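Local coordinates for peroxisomal fatty acid beta-oxidation multifunctional protein MFP2 (Arabidopsis thaliana, PDB 2WTB) that carries out enoyl-CoA hydratase and 3-hydroxyacyl-CoA dehydrogenase steps of peroxisomal fatty acid beta-oxidation during seed germination, at residues A[291-296]-A[654-659]; A[449-454]-A[459-464]; A[491-496]-A[645-650]. All blocks are in the same frame, centred on the assembly; numbering follows the deposited sequence.

Interaction 1: A[291-296]-A[654-659]; sequences FSQRGT and LDIAGI
Next to Ile656, whose tip meets Ser292 across the contact, Asp655 turns a carboxylate oxygen, OD1, to two backbone N-H groups, those of Met672 and Phe673 in the first turn of helix 671-678. Two hydrogen bonds on one buried oxygen fix that side chain, and the start of a helix would probably favour a negative charge there. The contact with 291-296 itself is apolar and centres on Ile656, which projects from helix 651-662 toward the last turn of helix 281-294. The backbones come close at this point, 6.3 Å from Gln293 CA to Ile656 CA. Serine, with only CB and OG, suits the position facing the end of the isoleucine: Ser292 CB lies 3.2 Å from Ile656 CD1, shorter than usual carbon-carbon packing and so uncertain at this resolution, while its OG turns back to His288 O in its own helix. Ile656 CD1 also lies 3.5 Å from Gln293 N, and the isoleucine's CG1 lies 3.7 Å from Gln293 CA, so this branch rests on the helix backbone. Its other branch, CG2, faces Thr296 CG2 at 4.2 Å, the two side chains crossing at about a right angle. Threonine serves both needs here, giving a methyl to Ile656 and OG1 to Pro487 O. Gln293, at the border, bonds through OE1 to Thr486 OG1, so strand 486-491 is tied to the same helix end. Helix 281-294, which comes before the Rossmann-type sheet in the chain, thus docks on helix 651-662 of the C-terminal dehydrogenase region, in keeping with the two-part architecture of multifunctional beta-oxidation enzymes.

Interaction 2: A[449-454]-A[459-464]; sequences HFFSPA and LLEIVR
Leu459 opens the returning strand of a beta hairpin, 445-450 with 459-464, in the Rossmann-type NAD-binding domain, and sets its CD2 3.5 Å from Phe451 CE1. The two side chains run alongside each other, pointing the same way, as suits two large apolar groups beside helix 498-514. Leu460 turns to the other face of the sheet. With CG anti to the backbone N (chi1 166°), it places CD1 almost centrally over the Phe450 ring, 3.8 Å from its centroid and 10° off the normal, a CH-pi contact. Glu461 forms an antiparallel hydrogen-bonded pair with His449: His449 N reaches Glu461 O at 2.8 Å, and Glu461 N returns to His449 O at 2.9 Å. Their side chains rise together from the sheet, ring and carboxylate planes 47° apart, with Glu461 OE1 3.0 Å from His449 ND1. Glu461 OE2 accepts hydrogen bonds from Ala497 N and Val498 N, which hold the carboxylate beside the imidazole, while His449 NE2 is bonded to Ser428 OG. This arrangement is consistent with the histidine-glutamate pair known from 3-hydroxyacyl-CoA dehydrogenases. The Phe451 ring bounds the pair, its CZ 3.9 Å from Glu461 OE1. Farther along, Val463 adds a compact branched group on the side of the sheet that carries His449 and Glu461, its CG2 coming to 4.5 Å from His449 CB.

Interaction 3: A[491-496]-A[645-650]; sequences GNCTGF and EGIAVK
A chi1 of 68° swings Cys493 SG between its own backbone N and carbonyl carbon, toward Ile647, whose chi1 and chi2 of -63° and -64° bend CD1 round to receive it. SG and CD1 meet at 3.4 Å, and Cys493 CB lies 3.7 Å from the same methyl. Cysteine's short side chain puts an apolar sulfur against the isoleucine's methyl, a close contact. Ile647 CG2, on the other branch, approaches Phe496 O at 3.8 Å, so one side chain spans the tight turn. That turn is a type II beta turn from Cys493 to Phe496, closed by Phe496 N to Cys493 O at 2.9 Å; Gly495 suits its positive phi. The one hydrogen bond between the segments runs from Gly491 N to Ile647 O, at 3.0 Å, and is bent. Without a side chain, Gly491 allows the two backbones to come this near beside the isoleucine's CD1. Gly646, with the positive phi of a Schellman motif, ends helix 624-644 and turns the chain into Ile647, and Lys650 occupies the N-cap position of helix 651-662. The contact thus joins the connection between those two helices to the loop between strand 486-491 and helix 498-514, while Glu645 makes a salt bridge with Arg500 on the latter helix.

In the fold
Interactions 1 and 2 are buried, whereas interaction 3 lies nearer the surface. Strand 486-491 links all three: it pairs with 459-464, touches both segments of interaction 1, and runs into 491-496. Helix 651-662 is shared by interactions 1 and 3, since 645-650 leads into it and 654-659 lies on it; through Ala657 O it also packs on Leu459 CD2. Lys650 NZ probably bonds Gly295 O, tying interactions 1 and 3, while the Phe496 ring packs edge-to-face with that of His449, tying 2 and 3. The chemistry differs accordingly: apolar packing of one isoleucine on a helix end and the turn after it, paired strands with a polar couple, and a loop-to-loop contact combining sulfur, isoleucine and one backbone bond.

Interaction 1: A[291-296]-A[654-659]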
ATOM      1  N   PHE A 291       2.081  -5.193   7.794  1.00 59.37           N
ATOM      2  CA  PHE A 291       1.228  -5.313   8.973  1.00 60.40           C
ATOM      3  C   PHE A 291       0.632  -3.971   9.397  1.00 60.60           C
ATOM      4  O   PHE A 291      -0.556  -3.882   9.717  1.00 55.17           O
ATOM      5  CB  PHE A 291       2.001  -5.939  10.134  1.00 59.42           C
ATOM      6  CG  PHE A 291       2.371  -7.374   9.909  1.00 68.96           C
ATOM      7  CD1 PHE A 291       1.494  -8.389  10.251  1.00 73.00           C
ATOM      8  CD2 PHE A 291       3.593  -7.710   9.355  1.00 71.30           C
ATOM      9  CE1 PHE A 291       1.831  -9.712  10.044  1.00 81.80           C
ATOM     10  CE2 PHE A 291       3.936  -9.032   9.148  1.00 74.98           C
ATOM     11  CZ  PHE A 291       3.053 -10.034   9.492  1.00 79.81           C
ATOM     12  N   SER A 292       1.465  -2.935   9.400  1.00 54.03           N
ATOM     13  CA  SER A 292       1.038  -1.596   9.787  1.00 53.78           C
ATOM     14  C   SER A 292      -0.097  -1.092   8.905  1.00 56.67           C
ATOM     15  O   SER A 292      -0.981  -0.370   9.370  1.00 63.63           O
ATOM     16  CB  SER A 292       2.215  -0.618   9.743  1.00 55.76           C
ATOM     17  OG  SER A 292       3.157  -0.910  10.759  1.00 60.98           O
ATOM     18  N   GLN A 293      -0.065  -1.473   7.633  1.00 52.16           N
ATOM     19  CA  GLN A 293      -1.166  -1.182   6.722  1.00 83.45           C
ATOM     20  C   GLN A 293      -2.477  -1.736   7.278  1.00 82.17           C
ATOM     21  O   GLN A 293      -3.530  -1.102   7.179  1.00 75.56           O
ATOM     22  CB  GLN A 293      -0.887  -1.793   5.349  1.00 82.82           C
ATOM     23  CG  GLN A 293      -2.135  -2.111   4.546  1.00 86.04           C
ATOM     24  CD  GLN A 293      -2.900  -0.869   4.146  1.00 96.28           C
ATOM     25  OE1 GLN A 293      -4.131  -0.856   4.147  1.00 98.00           O
ATOM     26  NE2 GLN A 293      -2.173   0.188   3.804  1.00 98.04           N
ATOM     27  N   ARG A 294      -2.399  -2.923   7.868  1.00 80.88           N
ATOM     28  CA  ARG A 294      -3.572  -3.608   8.388  1.00 73.21           C
ATOM     29  C   ARG A 294      -4.095  -3.002   9.688  1.00 77.84           C
ATOM     30  O   ARG A 294      -5.304  -2.963   9.920  1.00 81.57           O
ATOM     31  CB  ARG A 294      -3.255  -5.084   8.617  1.00 62.48           C
ATOM     32  CG  ARG A 294      -3.144  -5.907   7.357  1.00 64.38           C
ATOM     33  CD  ARG A 294      -3.020  -7.377   7.707  1.00 78.39           C
ATOM     34  NE  ARG A 294      -3.217  -8.245   6.552  1.00 90.91           N
ATOM     35  CZ  ARG A 294      -3.478  -9.543   6.640  1.00 98.63           C
ATOM     36  NH1 ARG A 294      -3.575 -10.119   7.830  1.00 97.73           N
ATOM     37  NH2 ARG A 294      -3.646 -10.266   5.541  1.00107.69           N
ATOM     38  N   GLY A 295      -3.181  -2.536  10.532  1.00 68.44           N
ATOM     39  CA  GLY A 295      -3.530  -2.126  11.881  1.00 57.87           C
ATOM     40  C   GLY A 295      -4.049  -0.711  12.042  1.00 50.88           C
ATOM     41  O   GLY A 295      -4.274  -0.258  13.164  1.00 49.78           O
ATOM     42  N   THR A 296      -4.246  -0.007  10.932  1.00 51.00           N
ATOM     43  CA  THR A 296      -4.683   1.382  10.997  1.00 73.12           C
ATOM     44  C   THR A 296      -6.148   1.498  11.401  1.00 68.00           C
ATOM     45  O   THR A 296      -6.593   2.554  11.851  1.00 71.61           O
ATOM     46  CB  THR A 296      -4.477   2.113   9.659  1.00 50.49           C
ATOM     47  OG1 THR A 296      -5.294   1.507   8.650  1.00 50.77           O
ATOM     48  CG2 THR A 296      -3.021   2.054   9.240  1.00 74.61           C
ATOM     49  N   LEU A 654       1.621   6.476  11.921  1.00 58.74           N
ATOM     50  CA  LEU A 654       2.438   7.552  11.376  1.00 57.71           C
ATOM     51  C   LEU A 654       3.276   7.058  10.196  1.00 69.50           C
ATOM     52  O   LEU A 654       3.466   7.777   9.214  1.00 63.93           O
ATOM     53  CB  LEU A 654       3.342   8.138  12.458  1.00 49.37           C
ATOM     54  CG  LEU A 654       2.640   8.934  13.559  1.00 60.99           C
ATOM     55  CD1 LEU A 654       3.666   9.621  14.445  1.00 67.52           C
ATOM     56  CD2 LEU A 654       1.685   9.951  12.953  1.00 51.95           C
ATOM     57  N   ASP A 655       3.769   5.827  10.299  1.00 68.35           N
ATOM     58  CA  ASP A 655       4.545   5.215   9.226  1.00 67.10           C
ATOM     59  C   ASP A 655       3.737   5.154   7.935  1.00 73.69           C
ATOM     60  O   ASP A 655       4.145   5.712   6.914  1.00 76.07           O
ATOM     61  CB  ASP A 655       5.008   3.812   9.627  1.00 68.08           C
ATOM     62  CG  ASP A 655       6.044   3.835  10.735  1.00 75.23           C
ATOM     63  OD1 ASP A 655       6.782   4.836  10.837  1.00 73.48           O
ATOM     64  OD2 ASP A 655       6.127   2.850  11.501  1.00 76.84           O
ATOM     65  N   ILE A 656       2.591   4.478   7.987  1.00 69.44           N
ATOM     66  CA  ILE A 656       1.703   4.373   6.833  1.00 63.99           C
ATOM     67  C   ILE A 656       1.309   5.749   6.306  1.00 59.74           C
ATOM     68  O   ILE A 656       1.219   5.957   5.095  1.00 66.50           O
ATOM     69  CB  ILE A 656       0.426   3.556   7.157  1.00 63.43           C
ATOM     70  CG1 ILE A 656       0.609   2.093   6.756  1.00 64.48           C
ATOM     71  CG2 ILE A 656      -0.773   4.112   6.410  1.00 61.93           C
ATOM     72  CD1 ILE A 656       1.867   1.466   7.281  1.00 73.36           C
ATOM     73  N   ALA A 657       1.083   6.690   7.216  1.00 48.39           N
ATOM     74  CA  ALA A 657       0.667   8.032   6.829  1.00 46.94           C
ATOM     75  C   ALA A 657       1.716   8.712   5.957  1.00 55.79           C
ATOM     76  O   ALA A 657       1.427   9.127   4.836  1.00 60.62           O
ATOM     77  CB  ALA A 657       0.355   8.875   8.058  1.00 46.31           C
ATOM     78  N   GLY A 658       2.935   8.821   6.476  1.00 64.54           N
ATOM     79  CA  GLY A 658       4.025   9.415   5.727  1.00 59.94           C
ATOM     80  C   GLY A 658       4.263   8.674   4.428  1.00 70.68           C
ATOM     81  O   GLY A 658       4.458   9.282   3.376  1.00 81.94           O
ATOM     82  N   ILE A 659       4.237   7.348   4.504  1.00 67.22           N
ATOM     83  CA  ILE A 659       4.442   6.504   3.333  1.00 65.77           C
ATOM     84  C   ILE A 659       3.390   6.750   2.260  1.00 69.93           C
ATOM     85  O   ILE A 659       3.717   6.996   1.101  1.00 70.99           O
ATOM     86  CB  ILE A 659       4.409   5.010   3.712  1.00 65.42           C
ATOM     87  CG1 ILE A 659       5.723   4.600   4.381  1.00 78.68           C
ATOM     88  CG2 ILE A 659       4.139   4.150   2.484  1.00 56.86           C
ATOM     89  CD1 ILE A 659       5.735   3.171   4.875  1.00 81.92           C
TER

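Interaction 2: A[449-454]-A[459-464]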
ATOM      1  N   HIS A 449     -10.704  13.656   5.543  1.00 61.49           N
ATOM      2  CA  HIS A 449      -9.662  14.387   4.838  1.00 61.67           C
ATOM      3  C   HIS A 449      -9.053  13.571   3.705  1.00 65.67           C
ATOM      4  O   HIS A 449      -8.443  12.529   3.937  1.00 73.58           O
ATOM      5  CB  HIS A 449      -8.572  14.831   5.815  1.00 56.58           C
ATOM      6  CG  HIS A 449      -7.605  15.811   5.232  1.00 70.21           C
ATOM      7  ND1 HIS A 449      -6.281  15.505   5.006  1.00 80.64           N
ATOM      8  CD2 HIS A 449      -7.771  17.090   4.821  1.00 73.17           C
ATOM      9  CE1 HIS A 449      -5.671  16.556   4.487  1.00 80.13           C
ATOM     10  NE2 HIS A 449      -6.554  17.531   4.363  1.00 74.70           N
ATOM     11  N   PHE A 450      -9.230  14.055   2.479  1.00 60.05           N
ATOM     12  CA  PHE A 450      -8.688  13.388   1.301  1.00 57.70           C
ATOM     13  C   PHE A 450      -7.496  14.154   0.746  1.00 58.05           C
ATOM     14  O   PHE A 450      -7.310  15.336   1.033  1.00 55.25           O
ATOM     15  CB  PHE A 450      -9.753  13.261   0.210  1.00 58.15           C
ATOM     16  CG  PHE A 450     -10.865  12.310   0.545  1.00 60.70           C
ATOM     17  CD1 PHE A 450     -11.908  12.703   1.369  1.00 61.57           C
ATOM     18  CD2 PHE A 450     -10.878  11.029   0.018  1.00 53.87           C
ATOM     19  CE1 PHE A 450     -12.938  11.832   1.670  1.00 55.39           C
ATOM     20  CE2 PHE A 450     -11.906  10.154   0.315  1.00 59.95           C
ATOM     21  CZ  PHE A 450     -12.938  10.556   1.142  1.00 54.82           C
ATOM     22  N   PHE A 451      -6.692  13.473  -0.060  1.00 67.74           N
ATOM     23  CA  PHE A 451      -5.561  14.109  -0.716  1.00 67.95           C
ATOM     24  C   PHE A 451      -5.750  14.063  -2.224  1.00 72.24           C
ATOM     25  O   PHE A 451      -6.013  13.004  -2.793  1.00 85.14           O
ATOM     26  CB  PHE A 451      -4.256  13.425  -0.308  1.00 69.57           C
ATOM     27  CG  PHE A 451      -4.030  13.398   1.176  1.00 70.56           C
ATOM     28  CD1 PHE A 451      -4.659  12.451   1.970  1.00 61.36           C
ATOM     29  CD2 PHE A 451      -3.194  14.325   1.781  1.00 72.35           C
ATOM     30  CE1 PHE A 451      -4.456  12.425   3.335  1.00 65.05           C
ATOM     31  CE2 PHE A 451      -2.985  14.304   3.150  1.00 69.06           C
ATOM     32  CZ  PHE A 451      -3.618  13.353   3.927  1.00 72.05           C
ATOM     33  N   SER A 452      -5.632  15.219  -2.868  1.00 70.65           N
ATOM     34  CA  SER A 452      -5.799  15.307  -4.313  1.00 72.95           C
ATOM     35  C   SER A 452      -4.666  14.583  -5.032  1.00 72.29           C
ATOM     36  O   SER A 452      -3.506  14.695  -4.632  1.00 67.30           O
ATOM     37  CB  SER A 452      -5.854  16.772  -4.753  1.00 80.07           C
ATOM     38  OG  SER A 452      -6.069  16.877  -6.150  1.00 96.99           O
ATOM     39  N   PRO A 453      -4.999  13.829  -6.093  1.00 79.19           N
ATOM     40  CA  PRO A 453      -6.368  13.601  -6.575  1.00 79.62           C
ATOM     41  C   PRO A 453      -7.142  12.653  -5.660  1.00 84.57           C
ATOM     42  O   PRO A 453      -6.646  11.579  -5.318  1.00 86.60           O
ATOM     43  CB  PRO A 453      -6.156  12.946  -7.948  1.00 69.49           C
ATOM     44  CG  PRO A 453      -4.734  13.223  -8.307  1.00 70.15           C
ATOM     45  CD  PRO A 453      -4.002  13.251  -7.007  1.00 77.16           C
ATOM     46  N   ALA A 454      -8.352  13.053  -5.284  1.00 83.03           N
ATOM     47  CA  ALA A 454      -9.153  12.299  -4.323  1.00 80.08           C
ATOM     48  C   ALA A 454      -9.411  10.851  -4.737  1.00 76.84           C
ATOM     49  O   ALA A 454      -9.581   9.978  -3.885  1.00 71.36           O
ATOM     50  CB  ALA A 454     -10.470  13.017  -4.059  1.00 76.03           C
ATOM     51  N   LEU A 459      -4.707   7.263   0.612  1.00 69.61           N
ATOM     52  CA  LEU A 459      -4.863   7.594   2.022  1.00 61.72           C
ATOM     53  C   LEU A 459      -6.141   8.369   2.307  1.00 74.89           C
ATOM     54  O   LEU A 459      -6.627   9.129   1.468  1.00 81.94           O
ATOM     55  CB  LEU A 459      -3.661   8.392   2.526  1.00 53.87           C
ATOM     56  CG  LEU A 459      -3.580   8.576   4.042  1.00 60.65           C
ATOM     57  CD1 LEU A 459      -3.187   7.265   4.708  1.00 61.39           C
ATOM     58  CD2 LEU A 459      -2.598   9.677   4.398  1.00 59.37           C
ATOM     59  N   LEU A 460      -6.675   8.163   3.506  1.00 65.58           N
ATOM     60  CA  LEU A 460      -7.810   8.925   3.996  1.00 56.56           C
ATOM     61  C   LEU A 460      -7.616   9.220   5.475  1.00 54.32           C
ATOM     62  O   LEU A 460      -7.479   8.305   6.285  1.00 61.22           O
ATOM     63  CB  LEU A 460      -9.113   8.153   3.793  1.00 59.84           C
ATOM     64  CG  LEU A 460     -10.320   8.705   4.553  1.00 50.00           C
ATOM     65  CD1 LEU A 460     -10.574  10.163   4.182  1.00 46.24           C
ATOM     66  CD2 LEU A 460     -11.555   7.853   4.303  1.00 49.12           C
ATOM     67  N   GLU A 461      -7.593  10.501   5.821  1.00 53.16           N
ATOM     68  CA  GLU A 461      -7.485  10.902   7.216  1.00 58.30           C
ATOM     69  C   GLU A 461      -8.864  11.093   7.832  1.00 51.49           C
ATOM     70  O   GLU A 461      -9.586  12.020   7.474  1.00 60.33           O
ATOM     71  CB  GLU A 461      -6.679  12.194   7.352  1.00 50.31           C
ATOM     72  CG  GLU A 461      -5.193  11.990   7.574  1.00 54.41           C
ATOM     73  CD  GLU A 461      -4.470  13.295   7.878  1.00 67.20           C
ATOM     74  OE1 GLU A 461      -4.953  14.363   7.440  1.00 67.45           O
ATOM     75  OE2 GLU A 461      -3.422  13.254   8.557  1.00 61.77           O
ATOM     76  N   ILE A 462      -9.228  10.202   8.747  1.00 48.80           N
ATOM     77  CA  ILE A 462     -10.449  10.368   9.526  1.00 47.01           C
ATOM     78  C   ILE A 462     -10.121  11.190  10.761  1.00 48.58           C
ATOM     79  O   ILE A 462      -9.493  10.695  11.697  1.00 59.81           O
ATOM     80  CB  ILE A 462     -11.046   9.013   9.951  1.00 46.17           C
ATOM     81  CG1 ILE A 462     -11.511   8.229   8.726  1.00 44.16           C
ATOM     82  CG2 ILE A 462     -12.204   9.215  10.907  1.00 41.98           C
ATOM     83  CD1 ILE A 462     -12.067   6.870   9.059  1.00 45.17           C
ATOM     84  N   VAL A 463     -10.530  12.453  10.750  1.00 46.45           N
ATOM     85  CA  VAL A 463     -10.225  13.366  11.845  1.00 52.46           C
ATOM     86  C   VAL A 463     -11.337  13.380  12.889  1.00 51.16           C
ATOM     87  O   VAL A 463     -12.434  13.880  12.636  1.00 51.61           O
ATOM     88  CB  VAL A 463      -9.993  14.801  11.334  1.00 58.03           C
ATOM     89  CG1 VAL A 463      -9.613  15.715  12.484  1.00 58.91           C
ATOM     90  CG2 VAL A 463      -8.914  14.814  10.261  1.00 67.58           C
ATOM     91  N   ARG A 464     -11.044  12.830  14.063  1.00 44.35           N
ATOM     92  CA  ARG A 464     -12.010  12.786  15.154  1.00 47.50           C
ATOM     93  C   ARG A 464     -11.824  13.996  16.058  1.00 40.12           C
ATOM     94  O   ARG A 464     -10.739  14.565  16.127  1.00 46.07           O
ATOM     95  CB  ARG A 464     -11.817  11.511  15.979  1.00 40.15           C
ATOM     96  CG  ARG A 464     -10.792  11.678  17.089  1.00 49.31           C
ATOM     97  CD  ARG A 464      -9.891  10.465  17.240  1.00 53.77           C
ATOM     98  NE  ARG A 464     -10.456   9.455  18.124  1.00 61.98           N
ATOM     99  CZ  ARG A 464      -9.723   8.634  18.867  1.00 59.30           C
ATOM    100  NH1 ARG A 464      -8.402   8.718  18.838  1.00 37.99           N
ATOM    101  NH2 ARG A 464     -10.311   7.736  19.649  1.00 68.62           N
TER

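Interaction 3: A[491-496]-A[645-650]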
ATOM      1  N   GLY A 491      -6.363  12.829  15.310  1.00 59.46           N
ATOM      2  CA  GLY A 491      -7.035  13.780  16.175  1.00 51.92           C
ATOM      3  C   GLY A 491      -7.108  15.170  15.577  1.00 59.11           C
ATOM      4  O   GLY A 491      -6.402  15.481  14.618  1.00 65.36           O
ATOM      5  N   ASN A 492      -7.966  16.009  16.144  1.00 54.97           N
ATOM      6  CA  ASN A 492      -8.146  17.365  15.645  1.00 59.12           C
ATOM      7  C   ASN A 492      -7.061  18.313  16.143  1.00 63.05           C
ATOM      8  O   ASN A 492      -6.956  18.589  17.337  1.00 73.02           O
ATOM      9  CB  ASN A 492      -9.531  17.899  16.018  1.00 68.81           C
ATOM     10  CG  ASN A 492      -9.848  19.223  15.349  1.00 77.92           C
ATOM     11  OD1 ASN A 492      -8.999  19.821  14.691  1.00 85.76           O
ATOM     12  ND2 ASN A 492     -11.080  19.686  15.515  1.00 87.11           N
ATOM     13  N   CYS A 493      -6.253  18.803  15.211  1.00 68.36           N
ATOM     14  CA  CYS A 493      -5.198  19.758  15.520  1.00 66.05           C
ATOM     15  C   CYS A 493      -4.663  20.342  14.222  1.00 73.07           C
ATOM     16  O   CYS A 493      -4.998  19.871  13.134  1.00 78.79           O
ATOM     17  CB  CYS A 493      -4.065  19.084  16.293  1.00 57.91           C
ATOM     18  SG  CYS A 493      -3.138  17.871  15.323  1.00 87.12           S
ATOM     19  N   THR A 494      -3.828  21.366  14.342  1.00 68.91           N
ATOM     20  CA  THR A 494      -3.237  22.019  13.181  1.00 69.40           C
ATOM     21  C   THR A 494      -2.568  21.020  12.237  1.00 64.82           C
ATOM     22  O   THR A 494      -1.531  20.446  12.565  1.00 64.62           O
ATOM     23  CB  THR A 494      -2.201  23.069  13.615  1.00 70.81           C
ATOM     24  OG1 THR A 494      -2.805  23.980  14.545  1.00 62.63           O
ATOM     25  CG2 THR A 494      -1.683  23.837  12.411  1.00 76.00           C
ATOM     26  N   GLY A 495      -3.172  20.812  11.071  1.00 62.49           N
ATOM     27  CA  GLY A 495      -2.601  19.944  10.054  1.00 66.71           C
ATOM     28  C   GLY A 495      -2.752  18.459  10.336  1.00 69.45           C
ATOM     29  O   GLY A 495      -2.101  17.629   9.695  1.00 67.91           O
ATOM     30  N   PHE A 496      -3.608  18.124  11.294  1.00 57.74           N
ATOM     31  CA  PHE A 496      -3.855  16.735  11.666  1.00 51.91           C
ATOM     32  C   PHE A 496      -2.560  15.933  11.815  1.00 52.73           C
ATOM     33  O   PHE A 496      -1.763  16.192  12.717  1.00 58.23           O
ATOM     34  CB  PHE A 496      -4.788  16.067  10.655  1.00 50.53           C
ATOM     35  CG  PHE A 496      -5.952  16.924  10.249  1.00 54.15           C
ATOM     36  CD1 PHE A 496      -6.714  17.577  11.205  1.00 57.77           C
ATOM     37  CD2 PHE A 496      -6.291  17.072   8.915  1.00 65.53           C
ATOM     38  CE1 PHE A 496      -7.787  18.368  10.836  1.00 53.32           C
ATOM     39  CE2 PHE A 496      -7.365  17.860   8.539  1.00 65.74           C
ATOM     40  CZ  PHE A 496      -8.113  18.510   9.502  1.00 58.01           C
ATOM     41  N   GLU A 645       1.435  13.655  21.735  1.00 68.26           N
ATOM     42  CA  GLU A 645       0.214  14.396  22.029  1.00 63.08           C
ATOM     43  C   GLU A 645      -1.036  13.527  21.920  1.00 69.74           C
ATOM     44  O   GLU A 645      -2.127  13.942  22.313  1.00 75.56           O
ATOM     45  CB  GLU A 645       0.092  15.606  21.105  1.00 54.31           C
ATOM     46  CG  GLU A 645       1.106  16.695  21.385  1.00 58.94           C
ATOM     47  CD  GLU A 645       1.085  17.783  20.335  1.00 72.00           C
ATOM     48  OE1 GLU A 645       0.179  17.756  19.477  1.00 77.18           O
ATOM     49  OE2 GLU A 645       1.974  18.660  20.366  1.00 79.48           O
ATOM     50  N   GLY A 646      -0.877  12.323  21.383  1.00 65.15           N
ATOM     51  CA  GLY A 646      -1.993  11.412  21.228  1.00 59.15           C
ATOM     52  C   GLY A 646      -2.768  11.647  19.945  1.00 56.58           C
ATOM     53  O   GLY A 646      -3.807  11.029  19.718  1.00 53.85           O
ATOM     54  N   ILE A 647      -2.263  12.544  19.102  1.00 54.90           N
ATOM     55  CA  ILE A 647      -2.913  12.832  17.830  1.00 51.26           C
ATOM     56  C   ILE A 647      -2.993  11.573  16.979  1.00 59.63           C
ATOM     57  O   ILE A 647      -3.982  11.344  16.283  1.00 57.78           O
ATOM     58  CB  ILE A 647      -2.175  13.932  17.053  1.00 56.16           C
ATOM     59  CG1 ILE A 647      -2.209  15.242  17.841  1.00 58.65           C
ATOM     60  CG2 ILE A 647      -2.797  14.127  15.678  1.00 37.72           C
ATOM     61  CD1 ILE A 647      -3.601  15.802  18.018  1.00 53.51           C
ATOM     62  N   ALA A 648      -1.944  10.760  17.042  1.00 66.55           N
ATOM     63  CA  ALA A 648      -1.921   9.482  16.341  1.00 56.37           C
ATOM     64  C   ALA A 648      -2.036   8.346  17.344  1.00 60.47           C
ATOM     65  O   ALA A 648      -1.441   8.393  18.423  1.00 64.63           O
ATOM     66  CB  ALA A 648      -0.650   9.344  15.527  1.00 39.87           C
ATOM     67  N   VAL A 649      -2.805   7.327  16.983  1.00 64.25           N
ATOM     68  CA  VAL A 649      -3.077   6.213  17.882  1.00 65.95           C
ATOM     69  C   VAL A 649      -1.818   5.423  18.208  1.00 64.50           C
ATOM     70  O   VAL A 649      -1.585   5.054  19.357  1.00 59.96           O
ATOM     71  CB  VAL A 649      -4.114   5.252  17.277  1.00 61.23           C
ATOM     72  CG1 VAL A 649      -4.126   3.932  18.035  1.00 62.36           C
ATOM     73  CG2 VAL A 649      -5.489   5.896  17.272  1.00 53.92           C
ATOM     74  N   LYS A 650      -1.011   5.168  17.186  1.00 68.67           N
ATOM     75  CA  LYS A 650       0.171   4.334  17.336  1.00 62.89           C
ATOM     76  C   LYS A 650       1.223   4.713  16.300  1.00 68.44           C
ATOM     77  O   LYS A 650       0.892   5.195  15.216  1.00 69.89           O
ATOM     78  CB  LYS A 650      -0.208   2.862  17.186  1.00 48.92           C
ATOM     79  CG  LYS A 650      -0.730   2.501  15.807  1.00 52.62           C
ATOM     80  CD  LYS A 650      -1.216   1.062  15.753  1.00 65.85           C
ATOM     81  CE  LYS A 650      -2.645   0.936  16.259  1.00 60.75           C
ATOM     82  NZ  LYS A 650      -3.617   1.573  15.326  1.00 55.28           N
TER